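Local atomic coordinates of DUF269-containing protein (Cyanothece sp. ATCC 51142, PDB entry 3NJ2), a protein that is of unknown biochemical function but belongs to the DUF269 family and is associated with nitrogen fixation in this cyanobacterium. Residues S34-L40 against L150-T155. Residues are numbered along the deposited sequence; the frame is centred on the assembly and turned at random.
Sequences SPFLQSL and LNDQGT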
loop_
_atom_site.group_PDB
_atom_site.type_symbol
_atom_site.label_atom_id
_atom_site.label_comp_id
_atom_site.label_asym_id
_atom_site.label_seq_id
_atom_site.Cartn_x
_atom_site.Cartn_y
_atom_site.Cartn_z
ATOM N N SER B 34 22.365 -16.311 -9.019
ATOM C CA SER B 34 21.976 -15.047 -8.414
ATOM C C SER B 34 21.166 -15.113 -7.152
ATOM O O SER B 34 20.138 -15.734 -7.141
ATOM C CB SER B 34 21.173 -14.251 -9.452
ATOM O OG SER B 34 20.537 -13.128 -8.807
ATOM N N PRO B 35 21.590 -14.464 -6.037
ATOM C CA PRO B 35 20.743 -14.548 -4.827
ATOM C C PRO B 35 19.370 -13.877 -5.079
ATOM O O PRO B 35 18.414 -14.327 -4.546
ATOM C CB PRO B 35 21.561 -13.790 -3.772
ATOM C CG PRO B 35 22.968 -14.079 -4.212
ATOM C CD PRO B 35 22.970 -13.974 -5.731
ATOM N N PHE B 36 19.364 -12.813 -5.910
ATOM C CA PHE B 36 18.094 -12.182 -6.260
ATOM C C PHE B 36 17.172 -13.091 -7.036
ATOM O O PHE B 36 16.050 -13.238 -6.628
ATOM C CB PHE B 36 18.211 -10.776 -6.909
ATOM C CG PHE B 36 16.875 -10.274 -7.275
ATOM C CD1 PHE B 36 15.988 -9.760 -6.259
ATOM C CD2 PHE B 36 16.430 -10.317 -8.620
ATOM C CE1 PHE B 36 14.656 -9.354 -6.599
ATOM C CE2 PHE B 36 15.145 -9.918 -8.888
ATOM C CZ PHE B 36 14.264 -9.485 -7.887
ATOM N N LEU B 37 17.690 -13.662 -8.122
ATOM C CA LEU B 37 16.801 -14.527 -8.873
ATOM C C LEU B 37 16.358 -15.743 -8.078
ATOM O O LEU B 37 15.245 -16.222 -8.259
ATOM C CB LEU B 37 17.448 -14.890 -10.237
ATOM C CG LEU B 37 17.784 -13.751 -11.185
ATOM C CD1 LEU B 37 18.469 -14.162 -12.520
ATOM C CD2 LEU B 37 16.509 -12.940 -11.438
ATOM N N GLN B 38 17.265 -16.279 -7.247
ATOM C CA GLN B 38 16.888 -17.326 -6.391
ATOM C C GLN B 38 15.751 -16.913 -5.394
ATOM O O GLN B 38 14.804 -17.658 -5.148
ATOM C CB GLN B 38 18.103 -17.972 -5.757
ATOM C CG GLN B 38 18.846 -18.917 -6.729
ATOM C CD GLN B 38 17.964 -20.098 -7.117
ATOM O OE1 GLN B 38 17.512 -20.856 -6.230
ATOM N NE2 GLN B 38 17.695 -20.241 -8.421
ATOM N N SER B 39 15.851 -15.728 -4.833
ATOM C CA SER B 39 14.819 -15.202 -3.992
ATOM C C SER B 39 13.529 -15.070 -4.750
ATOM O O SER B 39 12.519 -15.443 -4.265
ATOM C CB SER B 39 15.203 -13.815 -3.477
ATOM O OG SER B 39 14.344 -13.475 -2.405
ATOM N N LEU B 40 13.618 -14.579 -5.986
ATOM C CA LEU B 40 12.391 -14.397 -6.764
ATOM C C LEU B 40 11.731 -15.753 -7.071
ATOM O O LEU B 40 10.495 -15.922 -6.930
ATOM C CB LEU B 40 12.715 -13.656 -8.057
ATOM C CG LEU B 40 11.587 -13.358 -9.007
ATOM C CD1 LEU B 40 10.428 -12.578 -8.279
ATOM C CD2 LEU B 40 12.061 -12.663 -10.269
ATOM N N LEU B 150 16.463 -7.793 -15.256
ATOM C CA LEU B 150 15.660 -8.205 -14.048
ATOM C C LEU B 150 16.581 -8.357 -12.814
ATOM O O LEU B 150 16.254 -7.839 -11.717
ATOM C CB LEU B 150 15.021 -9.572 -14.403
ATOM C CG LEU B 150 14.331 -10.287 -13.191
ATOM C CD1 LEU B 150 13.189 -9.470 -12.599
ATOM C CD2 LEU B 150 13.780 -11.617 -13.635
ATOM N N ASN B 151 17.678 -9.069 -12.994
ATOM C CA ASN B 151 18.504 -9.381 -11.881
ATOM C C ASN B 151 19.143 -8.081 -11.338
ATOM O O ASN B 151 19.165 -7.847 -10.137
ATOM C CB ASN B 151 19.614 -10.334 -12.293
ATOM C CG ASN B 151 20.501 -10.604 -11.158
ATOM O OD1 ASN B 151 20.014 -11.028 -10.118
ATOM N ND2 ASN B 151 21.814 -10.399 -11.322
ATOM N N ASP B 152 19.576 -7.221 -12.266
ATOM C CA ASP B 152 20.280 -6.034 -11.826
ATOM C C ASP B 152 19.310 -5.068 -11.133
ATOM O O ASP B 152 19.653 -4.454 -10.082
ATOM C CB ASP B 152 20.918 -5.290 -12.986
ATOM C CG ASP B 152 22.104 -6.059 -13.645
ATOM O OD1 ASP B 152 22.652 -7.037 -13.074
ATOM O OD2 ASP B 152 22.453 -5.664 -14.782
ATOM N N GLN B 153 18.085 -4.889 -11.673
ATOM C CA GLN B 153 17.149 -4.009 -10.991
ATOM C C GLN B 153 16.684 -4.517 -9.644
ATOM O O GLN B 153 16.645 -3.732 -8.682
ATOM C CB GLN B 153 15.952 -3.685 -11.858
ATOM C CG GLN B 153 16.410 -2.984 -13.071
ATOM C CD GLN B 153 15.330 -2.686 -14.063
ATOM O OE1 GLN B 153 14.135 -2.527 -13.707
ATOM N NE2 GLN B 153 15.737 -2.621 -15.345
ATOM N N GLY B 154 16.387 -5.817 -9.525
ATOM C CA GLY B 154 15.973 -6.331 -8.177
ATOM C C GLY B 154 17.133 -6.264 -7.165
ATOM O O GLY B 154 16.940 -5.880 -5.952
ATOM N N THR B 155 18.342 -6.557 -7.643
ATOM C CA THR B 155 19.557 -6.473 -6.781
ATOM C C THR B 155 19.811 -5.046 -6.285
ATOM O O THR B 155 19.957 -4.806 -5.075
ATOM C CB THR B 155 20.787 -7.071 -7.464
ATOM O OG1 THR B 155 20.549 -8.452 -7.743
ATOM C CG2 THR B 155 22.008 -7.027 -6.573
#
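Phe36 sinks into helix 147-167 at Gly154, knob into hole, where two helices cross at right angles with the axes of their short segments 9.2 Å apart. From CB outward its side chain meets a new partner at almost every step. Phe36 CB passes Thr155 OG1 at 3.4 Å and Asn151 OD1 a little farther off. With CG anti to the backbone N (chi1 177°), the ring reaches among Leu150, Asn151, Gly154 and Thr155; CD1 and CE1 run over the backbone of Gly154, while CD2 and CE2 pass close to Leu150 O. At the tip, Phe36 CZ meets Gly154 CA at 3.6 Å. That CA sits over the centre of one ring face, a CH-pi contact 12° off the normal, and glycine has no side chain to stand between ring and helix, consistent with so close a fit. Ile96 and Leu99 of helix 83-104 also pack on the ring.

Beside it, Asn151 OD1 lies near the ring's edge and accepts from Ser34 OG, a short bond of 2.5 Å whose donor stands about 40° out of the carbonyl plane. Ser34 is the N-cap of helix 35-46: the same OG takes the N-H of Leu37, almost straight, at 3.0 Å. On the apolar part of the contact, Leu150 CD2 touches Leu37 CD2 at 3.7 Å and meets Leu40 CD2 tip to tip, with Ile62 against all three leucines.

The chemistry thus divides the joint between a greasy face and one polar link. Buried Ser34 OG donates across the interface and accepts within its own turn, so the hydroxyl that caps one helix also ties it to the other and probably fixes the Asn151 amide.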